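Local structure of structural polyprotein, VP3 (Israeli acute paralysis virus, 5CDD) at residues Val90-Tyr98 against Val260-Val269; Val208-Gly218 against Trp228-Gly236. The protein probably serves as a structural building block of the virus capsid, as one of the coat proteins cut from the viral structural polyprotein. All blocks are in the same frame, centred on the assembly; numbering follows the deposited sequence.

Contact 1: Val90-Tyr98 against Val260-Val269; sequences VIPVGMPCY and VWKWAEDVVV
Lys262 NZ is gripped by several groups at once: Lys262 NZ donates to Gly94 O at 2.8 Å and, more weakly, to Pro96 O at 3.2 Å. A salt bridge to Glu124 of helix 122-127 adds the countercharge. The site lies inside the jelly-roll beta sandwich expected of a picornavirus-like capsid protein. Strand 255-265 belongs to one sheet, the BIDG sheet of the usual nomenclature. Strand 90-92 is an edge strand, within this chain, of the facing CHEF sheet. The lysine therefore bridges the sandwich, from a strand of one sheet to the turn that follows a strand of the other. Its chain is extended throughout, with CG anti to the backbone N (chi1 177°), and this carries the amine across the gap. The donor meets Gly94 O nearly along the C=O axis, at a C=O...N angle of 167°. Lys262 is buried, and its carbonyl and carboxylate partners would offset the cost of burying a charge.

Tyr98 runs past the lysine in the opposite direction. Tyr98 CE2 lies 3.7 Å from Lys262 NZ, in an oblique approach to the ring. Pro92 CD sits over the centre of one face of the Tyr98 ring, 3.7 Å above it. The Tyr98 hydroxyl is hydrogen-bonded to His67 of strand 64-72.

Apolar contacts flank the lysine along the chain. Ile91 and Val260 meet tip to tip, Ile91 CD1 to Val260 CG1, at 3.8 Å. Beyond the lysine, the end of Met95 lies by the residues after the corner at Asp266, where the chain leaves strand 255-265 for strand 267-270. The methionine crosses Val267 and Val269 at about right angles. Met95 SD is 3.7 Å from Val267 CG1. The bend at chi3 (112°) lets Met95 CE lie 4.1 Å from Val269 CG1.

Contact 2: Val208-Gly218 against Trp228-Gly236; sequences VSNKMFLKTAG and WNFHESFSG
Lys215 lies side by side with Glu232, both side chains pointing the same way, with Lys215 CD 3.8 Å from Glu232 CB. The two segments are opposite limbs of the connection between strands 202-205 and 236-247, the G and H strands of the jelly roll. Lys215 NZ forms a long salt bridge with Glu232 OE1 at 3.9 Å. Lys215 NZ also hydrogen-bonds to Gln150 of a neighbouring subunit. Glu232 CG also covers the centre of one face of the Trp228 ring.

Backbone and hydroxyl bonds tie the limbs together. Lys215 N donates to Glu232 O at 3.0 Å, just beyond the short helix 228-231. Ser233 OG works in both directions. Ser233 OG donates to Asn229 O at 2.6 Å, a carbonyl of that helix, and accepts from Gly218 N at 3.2 Å with an N-H...O angle of 163°. The serine thus links the helix to the end of the other limb. Next to it, the CB atoms of Ala217 and Asn229 touch.

Leu214 packs with its two branches on different parts of the opposite limb. CD2 rests near Glu232 O, while CD1 meets Ser235 CB. Leu214 also touches Trp133 of strand 132-144. At the far end, Gly218 O lies in the plane of the Phe230 ring, at its edge, 3.6 Å from Phe230 CD1.

How the contacts relate
Contact 2 is nested along the chain inside the loop closed by contact 1, and their centres lie about 11 Å apart. Contact 1 spans the sandwich interior, and contact 2 joins the two limbs of the connection that leads into strand 236-247. They meet where that strand runs beside strand 90-92: Val93 N probably hydrogen-bonds to Gly236 O at 3.0 Å. Phe234 packs on the turn of contact 1, with Phe234 CD1 3.5 Å from Gly94 CA, and it also touches Tyr98. On the other limb, Lys215 O lies 3.5 Å from Pro96 CG. Segment 90-98 thus contacts both limbs of contact 2 while holding the lysine of the facing sheet.

Contact 1: Val90-Tyr98 against Val260-Val269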
loop_
_atom_site.group_PDB
_atom_site.type_symbol
_atom_site.label_atom_id
_atom_site.label_comp_id
_atom_site.label_asym_id
_atom_site.label_seq_id
_atom_site.Cartn_x
_atom_site.Cartn_y
_atom_site.Cartn_z
ATOM N N VAL B 90 22.924 -47.439 -41.950
ATOM C CA VAL B 90 23.686 -46.546 -41.089
ATOM C C VAL B 90 22.800 -45.323 -40.858
ATOM O O VAL B 90 22.440 -44.616 -41.801
ATOM C CB VAL B 90 25.006 -46.089 -41.743
ATOM C CG1 VAL B 90 25.782 -45.213 -40.772
ATOM C CG2 VAL B 90 25.838 -47.296 -42.145
ATOM N N ILE B 91 22.443 -45.082 -39.601
ATOM C CA ILE B 91 21.579 -43.959 -39.266
ATOM C C ILE B 91 22.229 -42.927 -38.352
ATOM O O ILE B 91 22.584 -43.228 -37.211
ATOM C CB ILE B 91 20.286 -44.453 -38.584
ATOM C CG1 ILE B 91 19.577 -45.459 -39.491
ATOM C CG2 ILE B 91 19.371 -43.274 -38.283
ATOM C CD1 ILE B 91 18.348 -46.078 -38.872
ATOM N N PRO B 92 22.400 -41.689 -38.847
ATOM C CA PRO B 92 23.010 -40.641 -38.026
ATOM C C PRO B 92 22.092 -40.333 -36.844
ATOM O O PRO B 92 20.941 -39.932 -37.033
ATOM C CB PRO B 92 23.114 -39.461 -38.991
ATOM C CG PRO B 92 23.252 -40.120 -40.321
ATOM C CD PRO B 92 22.240 -41.235 -40.238
ATOM N N VAL B 93 22.595 -40.535 -35.631
ATOM C CA VAL B 93 21.802 -40.271 -34.438
ATOM C C VAL B 93 21.760 -38.773 -34.169
ATOM O O VAL B 93 22.773 -38.171 -33.836
ATOM C CB VAL B 93 22.394 -40.987 -33.208
ATOM C CG1 VAL B 93 21.601 -40.631 -31.963
ATOM C CG2 VAL B 93 22.374 -42.488 -33.429
ATOM N N GLY B 94 20.584 -38.172 -34.320
ATOM C CA GLY B 94 20.454 -36.745 -34.089
ATOM C C GLY B 94 19.070 -36.244 -34.444
ATOM O O GLY B 94 18.380 -36.841 -35.272
ATOM N N MET B 95 18.665 -35.140 -33.823
ATOM C CA MET B 95 17.347 -34.569 -34.067
ATOM C C MET B 95 17.210 -33.936 -35.453
ATOM O O MET B 95 16.157 -34.040 -36.079
ATOM C CB MET B 95 17.017 -33.543 -32.978
ATOM C CG MET B 95 15.527 -33.320 -32.772
ATOM S SD MET B 95 15.157 -32.459 -31.229
ATOM C CE MET B 95 14.540 -30.895 -31.840
ATOM N N PRO B 96 18.268 -33.265 -35.949
ATOM C CA PRO B 96 18.216 -32.633 -37.274
ATOM C C PRO B 96 18.006 -33.662 -38.385
ATOM O O PRO B 96 18.192 -34.861 -38.173
ATOM C CB PRO B 96 19.577 -31.952 -37.385
ATOM C CG PRO B 96 19.921 -31.645 -35.968
ATOM C CD PRO B 96 19.525 -32.914 -35.263
ATOM N N CYS B 97 17.627 -33.196 -39.570
ATOM C CA CYS B 97 17.406 -34.099 -40.692
ATOM C C CYS B 97 18.737 -34.426 -41.365
ATOM O O CYS B 97 19.607 -33.563 -41.483
ATOM C CB CYS B 97 16.447 -33.468 -41.703
ATOM S SG CYS B 97 15.678 -34.681 -42.797
ATOM N N TYR B 98 18.893 -35.672 -41.804
ATOM C CA TYR B 98 20.132 -36.103 -42.440
ATOM C C TYR B 98 19.958 -36.598 -43.871
ATOM O O TYR B 98 20.931 -36.701 -44.621
ATOM C CB TYR B 98 20.787 -37.199 -41.597
ATOM C CG TYR B 98 19.898 -38.400 -41.366
ATOM C CD1 TYR B 98 19.682 -39.340 -42.375
ATOM C CD2 TYR B 98 19.252 -38.586 -40.145
ATOM C CE1 TYR B 98 18.844 -40.435 -42.175
ATOM C CE2 TYR B 98 18.409 -39.676 -39.934
ATOM C CZ TYR B 98 18.211 -40.595 -40.953
ATOM O OH TYR B 98 17.379 -41.670 -40.751
ATOM N N VAL B 260 11.883 -48.276 -40.091
ATOM C CA VAL B 260 12.522 -47.499 -39.037
ATOM C C VAL B 260 11.766 -46.208 -38.743
ATOM O O VAL B 260 11.600 -45.363 -39.623
ATOM C CB VAL B 260 13.972 -47.137 -39.416
ATOM C CG1 VAL B 260 14.629 -46.370 -38.280
ATOM C CG2 VAL B 260 14.755 -48.398 -39.735
ATOM N N TRP B 261 11.310 -46.067 -37.501
ATOM C CA TRP B 261 10.584 -44.876 -37.075
ATOM C C TRP B 261 11.522 -43.983 -36.272
ATOM O O TRP B 261 12.421 -44.474 -35.592
ATOM C CB TRP B 261 9.380 -45.254 -36.212
ATOM C CG TRP B 261 8.337 -46.056 -36.929
ATOM C CD1 TRP B 261 8.428 -47.362 -37.321
ATOM C CD2 TRP B 261 7.040 -45.605 -37.335
ATOM N NE1 TRP B 261 7.265 -47.752 -37.945
ATOM C CE2 TRP B 261 6.397 -46.692 -37.967
ATOM C CE3 TRP B 261 6.357 -44.385 -37.227
ATOM C CZ2 TRP B 261 5.103 -46.597 -38.490
ATOM C CZ3 TRP B 261 5.068 -44.291 -37.746
ATOM C CH2 TRP B 261 4.456 -45.392 -38.370
ATOM N N LYS B 262 11.304 -42.673 -36.348
ATOM C CA LYS B 262 12.147 -41.724 -35.630
ATOM C C LYS B 262 11.354 -40.642 -34.903
ATOM O O LYS B 262 10.350 -40.140 -35.411
ATOM C CB LYS B 262 13.128 -41.064 -36.605
ATOM C CG LYS B 262 14.006 -39.991 -35.981
ATOM C CD LYS B 262 14.905 -39.331 -37.016
ATOM C CE LYS B 262 15.768 -38.249 -36.385
ATOM N NZ LYS B 262 16.708 -37.628 -37.359
ATOM N N TRP B 263 11.816 -40.292 -33.706
ATOM C CA TRP B 263 11.191 -39.249 -32.898
ATOM C C TRP B 263 12.126 -38.931 -31.733
ATOM O O TRP B 263 13.083 -39.667 -31.487
ATOM C CB TRP B 263 9.805 -39.697 -32.406
ATOM C CG TRP B 263 9.798 -40.670 -31.267
ATOM C CD1 TRP B 263 9.823 -40.373 -29.934
ATOM C CD2 TRP B 263 9.765 -42.100 -31.359
ATOM N NE1 TRP B 263 9.805 -41.528 -29.189
ATOM C CE2 TRP B 263 9.771 -42.603 -30.039
ATOM C CE3 TRP B 263 9.732 -43.005 -32.428
ATOM C CZ2 TRP B 263 9.745 -43.975 -29.758
ATOM C CZ3 TRP B 263 9.705 -44.372 -32.149
ATOM C CH2 TRP B 263 9.712 -44.839 -30.823
ATOM N N ALA B 264 11.866 -37.834 -31.029
ATOM C CA ALA B 264 12.726 -37.437 -29.916
ATOM C C ALA B 264 11.997 -37.244 -28.591
ATOM O O ALA B 264 10.782 -37.047 -28.551
ATOM C CB ALA B 264 13.474 -36.158 -30.280
ATOM N N GLU B 265 12.760 -37.302 -27.503
ATOM C CA GLU B 265 12.217 -37.122 -26.162
ATOM C C GLU B 265 13.219 -36.315 -25.346
ATOM O O GLU B 265 14.390 -36.229 -25.711
ATOM C CB GLU B 265 11.978 -38.475 -25.496
ATOM C CG GLU B 265 11.240 -39.465 -26.377
ATOM C CD GLU B 265 10.837 -40.722 -25.635
ATOM O OE1 GLU B 265 11.628 -41.201 -24.796
ATOM O OE2 GLU B 265 9.731 -41.240 -25.902
ATOM N N ASP B 266 12.759 -35.730 -24.244
ATOM C CA ASP B 266 13.616 -34.914 -23.392
ATOM C C ASP B 266 14.273 -33.863 -24.282
ATOM O O ASP B 266 15.478 -33.623 -24.203
ATOM C CB ASP B 266 14.683 -35.782 -22.724
ATOM C CG ASP B 266 14.085 -36.924 -21.927
ATOM O OD1 ASP B 266 13.208 -36.656 -21.076
ATOM O OD2 ASP B 266 14.492 -38.088 -22.152
ATOM N N VAL B 267 13.455 -33.244 -25.126
ATOM C CA VAL B 267 13.919 -32.235 -26.064
ATOM C C VAL B 267 14.077 -30.848 -25.468
ATOM O O VAL B 267 13.285 -30.419 -24.631
ATOM C CB VAL B 267 12.957 -32.125 -27.269
ATOM C CG1 VAL B 267 13.462 -31.081 -28.249
ATOM C CG2 VAL B 267 12.818 -33.472 -27.952
ATOM N N VAL B 268 15.124 -30.160 -25.910
ATOM C CA VAL B 268 15.406 -28.799 -25.489
ATOM C C VAL B 268 16.107 -28.143 -26.671
ATOM O O VAL B 268 17.002 -28.736 -27.275
ATOM C CB VAL B 268 16.325 -28.744 -24.245
ATOM C CG1 VAL B 268 15.706 -29.515 -23.112
ATOM C CG2 VAL B 268 17.683 -29.307 -24.560
ATOM N N VAL B 269 15.675 -26.939 -27.024
ATOM C CA VAL B 269 16.275 -26.221 -28.135
ATOM C C VAL B 269 16.858 -24.902 -27.654
ATOM O O VAL B 269 16.382 -24.321 -26.675
ATOM C CB VAL B 269 15.247 -25.950 -29.244
ATOM C CG1 VAL B 269 14.795 -27.263 -29.855
ATOM C CG2 VAL B 269 14.063 -25.187 -28.683
#

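Contact 2: Val208-Gly218 against Trp228-Gly236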
loop_
_atom_site.group_PDB
_atom_site.type_symbol
_atom_site.label_atom_id
_atom_site.label_comp_id
_atom_site.label_asym_id
_atom_site.label_seq_id
_atom_site.Cartn_x
_atom_site.Cartn_y
_atom_site.Cartn_z
ATOM N N VAL B 208 24.641 -37.801 -25.778
ATOM C CA VAL B 208 26.024 -37.984 -25.351
ATOM C C VAL B 208 26.951 -37.232 -26.296
ATOM O O VAL B 208 26.974 -37.487 -27.500
ATOM C CB VAL B 208 26.431 -39.475 -25.323
ATOM C CG1 VAL B 208 25.650 -40.199 -24.238
ATOM C CG2 VAL B 208 26.187 -40.118 -26.683
ATOM N N SER B 209 27.708 -36.293 -25.738
ATOM C CA SER B 209 28.629 -35.487 -26.523
ATOM C C SER B 209 29.513 -34.674 -25.587
ATOM O O SER B 209 29.224 -34.561 -24.397
ATOM C CB SER B 209 27.838 -34.550 -27.442
ATOM O OG SER B 209 28.696 -33.772 -28.255
ATOM N N ASN B 210 30.598 -34.122 -26.121
ATOM C CA ASN B 210 31.501 -33.305 -25.321
ATOM C C ASN B 210 31.044 -31.856 -25.453
ATOM O O ASN B 210 31.751 -30.920 -25.079
ATOM C CB ASN B 210 32.947 -33.476 -25.799
ATOM C CG ASN B 210 33.133 -33.081 -27.244
ATOM O OD1 ASN B 210 32.314 -33.410 -28.101
ATOM N ND2 ASN B 210 34.225 -32.381 -27.528
ATOM N N LYS B 211 29.842 -31.695 -25.995
ATOM C CA LYS B 211 29.231 -30.388 -26.172
ATOM C C LYS B 211 27.910 -30.400 -25.423
ATOM O O LYS B 211 27.321 -31.458 -25.203
ATOM C CB LYS B 211 28.969 -30.112 -27.650
ATOM C CG LYS B 211 30.210 -30.145 -28.504
ATOM C CD LYS B 211 29.874 -29.896 -29.960
ATOM C CE LYS B 211 31.100 -30.085 -30.833
ATOM N NZ LYS B 211 31.674 -31.455 -30.676
ATOM N N MET B 212 27.449 -29.222 -25.029
ATOM C CA MET B 212 26.192 -29.107 -24.308
ATOM C C MET B 212 25.011 -29.247 -25.267
ATOM O O MET B 212 23.969 -29.804 -24.916
ATOM C CB MET B 212 26.127 -27.758 -23.607
ATOM C CG MET B 212 27.162 -27.569 -22.526
ATOM S SD MET B 212 26.845 -26.058 -21.611
ATOM C CE MET B 212 26.345 -26.738 -20.044
ATOM N N PHE B 213 25.189 -28.729 -26.478
ATOM C CA PHE B 213 24.169 -28.777 -27.515
ATOM C C PHE B 213 24.860 -29.035 -28.850
ATOM O O PHE B 213 26.050 -28.756 -29.002
ATOM C CB PHE B 213 23.432 -27.440 -27.606
ATOM C CG PHE B 213 22.813 -26.984 -26.314
ATOM C CD1 PHE B 213 21.660 -27.588 -25.823
ATOM C CD2 PHE B 213 23.362 -25.916 -25.609
ATOM C CE1 PHE B 213 21.059 -27.132 -24.651
ATOM C CE2 PHE B 213 22.770 -25.452 -24.439
ATOM C CZ PHE B 213 21.616 -26.061 -23.960
ATOM N N LEU B 214 24.114 -29.564 -29.816
ATOM C CA LEU B 214 24.653 -29.832 -31.145
ATOM C C LEU B 214 23.942 -28.948 -32.164
ATOM O O LEU B 214 22.811 -28.518 -31.938
ATOM C CB LEU B 214 24.470 -31.306 -31.513
ATOM C CG LEU B 214 25.360 -32.310 -30.777
ATOM C CD1 LEU B 214 24.949 -33.723 -31.143
ATOM C CD2 LEU B 214 26.815 -32.071 -31.144
ATOM N N LYS B 215 24.607 -28.675 -33.281
ATOM C CA LYS B 215 24.028 -27.829 -34.315
ATOM C C LYS B 215 22.804 -28.476 -34.950
ATOM O O LYS B 215 22.615 -29.688 -34.863
ATOM C CB LYS B 215 25.081 -27.509 -35.381
ATOM C CG LYS B 215 26.197 -26.588 -34.883
ATOM C CD LYS B 215 27.114 -26.143 -36.019
ATOM C CE LYS B 215 28.091 -25.057 -35.571
ATOM N NZ LYS B 215 29.070 -25.531 -34.553
ATOM N N THR B 216 21.969 -27.661 -35.586
ATOM C CA THR B 216 20.755 -28.160 -36.221
ATOM C C THR B 216 20.787 -28.061 -37.743
ATOM O O THR B 216 19.767 -28.261 -38.400
ATOM C CB THR B 216 19.514 -27.392 -35.717
ATOM O OG1 THR B 216 19.628 -26.012 -36.092
ATOM C CG2 THR B 216 19.386 -27.513 -34.203
ATOM N N ALA B 217 21.954 -27.755 -38.297
ATOM C CA ALA B 217 22.108 -27.622 -39.740
ATOM C C ALA B 217 21.766 -28.922 -40.461
ATOM O O ALA B 217 21.061 -28.922 -41.474
ATOM C CB ALA B 217 23.538 -27.202 -40.070
ATOM N N GLY B 218 22.260 -30.033 -39.928
ATOM C CA GLY B 218 21.999 -31.320 -40.547
ATOM C C GLY B 218 22.546 -31.492 -41.956
ATOM O O GLY B 218 23.693 -31.137 -42.235
ATOM N N TRP B 228 30.892 -29.963 -42.978
ATOM C CA TRP B 228 31.268 -29.786 -41.580
ATOM C C TRP B 228 30.108 -29.605 -40.619
ATOM O O TRP B 228 30.138 -30.117 -39.500
ATOM C CB TRP B 228 32.219 -28.604 -41.407
ATOM C CG TRP B 228 32.842 -28.589 -40.045
ATOM C CD1 TRP B 228 33.743 -29.488 -39.551
ATOM C CD2 TRP B 228 32.613 -27.630 -38.994
ATOM N NE1 TRP B 228 34.095 -29.147 -38.266
ATOM C CE2 TRP B 228 33.421 -28.017 -37.903
ATOM C CE3 TRP B 228 31.812 -26.486 -38.880
ATOM C CZ2 TRP B 228 33.442 -27.297 -36.702
ATOM C CZ3 TRP B 228 31.837 -25.771 -37.682
ATOM C CH2 TRP B 228 32.650 -26.179 -36.612
ATOM N N ASN B 229 29.098 -28.853 -41.038
ATOM C CA ASN B 229 27.943 -28.628 -40.181
ATOM C C ASN B 229 27.201 -29.932 -39.993
ATOM O O ASN B 229 26.543 -30.145 -38.976
ATOM C CB ASN B 229 27.000 -27.590 -40.788
ATOM C CG ASN B 229 27.591 -26.198 -40.790
ATOM O OD1 ASN B 229 27.994 -25.677 -39.746
ATOM N ND2 ASN B 229 27.645 -25.584 -41.965
ATOM N N PHE B 230 27.319 -30.805 -40.985
ATOM C CA PHE B 230 26.672 -32.104 -40.948
ATOM C C PHE B 230 27.194 -32.906 -39.764
ATOM O O PHE B 230 26.418 -33.444 -38.975
ATOM C CB PHE B 230 26.949 -32.862 -42.244
ATOM C CG PHE B 230 26.369 -34.241 -42.269
ATOM C CD1 PHE B 230 25.003 -34.432 -42.434
ATOM C CD2 PHE B 230 27.184 -35.351 -42.087
ATOM C CE1 PHE B 230 24.455 -35.712 -42.416
ATOM C CE2 PHE B 230 26.649 -36.634 -42.067
ATOM C CZ PHE B 230 25.282 -36.815 -42.231
ATOM N N HIS B 231 28.514 -32.978 -39.645
ATOM C CA HIS B 231 29.148 -33.721 -38.564
ATOM C C HIS B 231 28.923 -33.072 -37.206
ATOM O O HIS B 231 28.910 -33.750 -36.180
ATOM C CB HIS B 231 30.649 -33.856 -38.832
ATOM C CG HIS B 231 30.972 -34.699 -40.026
ATOM N ND1 HIS B 231 30.621 -36.030 -40.113
ATOM C CD2 HIS B 231 31.599 -34.399 -41.187
ATOM C CE1 HIS B 231 31.019 -36.512 -41.276
ATOM N NE2 HIS B 231 31.615 -35.543 -41.948
ATOM N N GLU B 232 28.740 -31.756 -37.208
ATOM C CA GLU B 232 28.515 -31.008 -35.977
ATOM C C GLU B 232 27.061 -31.074 -35.517
ATOM O O GLU B 232 26.679 -30.403 -34.558
ATOM C CB GLU B 232 28.911 -29.541 -36.182
ATOM C CG GLU B 232 30.397 -29.320 -36.395
ATOM C CD GLU B 232 31.207 -29.632 -35.153
ATOM O OE1 GLU B 232 31.033 -28.923 -34.136
ATOM O OE2 GLU B 232 32.013 -30.588 -35.192
ATOM N N SER B 233 26.257 -31.893 -36.187
ATOM C CA SER B 233 24.844 -32.005 -35.848
ATOM C C SER B 233 24.369 -33.380 -35.381
ATOM O O SER B 233 23.167 -33.566 -35.208
ATOM C CB SER B 233 23.991 -31.602 -37.055
ATOM O OG SER B 233 24.374 -30.344 -37.574
ATOM N N PHE B 234 25.270 -34.335 -35.153
ATOM C CA PHE B 234 24.792 -35.660 -34.769
ATOM C C PHE B 234 25.333 -36.422 -33.561
ATOM O O PHE B 234 24.561 -37.091 -32.881
ATOM C CB PHE B 234 24.816 -36.553 -36.007
ATOM C CG PHE B 234 23.837 -36.123 -37.058
ATOM C CD1 PHE B 234 22.469 -36.282 -36.855
ATOM C CD2 PHE B 234 24.270 -35.499 -38.221
ATOM C CE1 PHE B 234 21.549 -35.822 -37.792
ATOM C CE2 PHE B 234 23.356 -35.034 -39.166
ATOM C CZ PHE B 234 21.994 -35.195 -38.950
ATOM N N SER B 235 26.629 -36.354 -33.285
ATOM C CA SER B 235 27.191 -37.051 -32.116
ATOM C C SER B 235 27.463 -38.544 -32.289
ATOM O O SER B 235 28.145 -39.147 -31.459
ATOM C CB SER B 235 26.279 -36.892 -30.890
ATOM O OG SER B 235 25.330 -37.951 -30.819
ATOM N N GLY B 236 26.923 -39.148 -33.340
ATOM C CA GLY B 236 27.155 -40.566 -33.545
ATOM C C GLY B 236 26.235 -41.176 -34.579
ATOM O O GLY B 236 25.627 -40.460 -35.375
#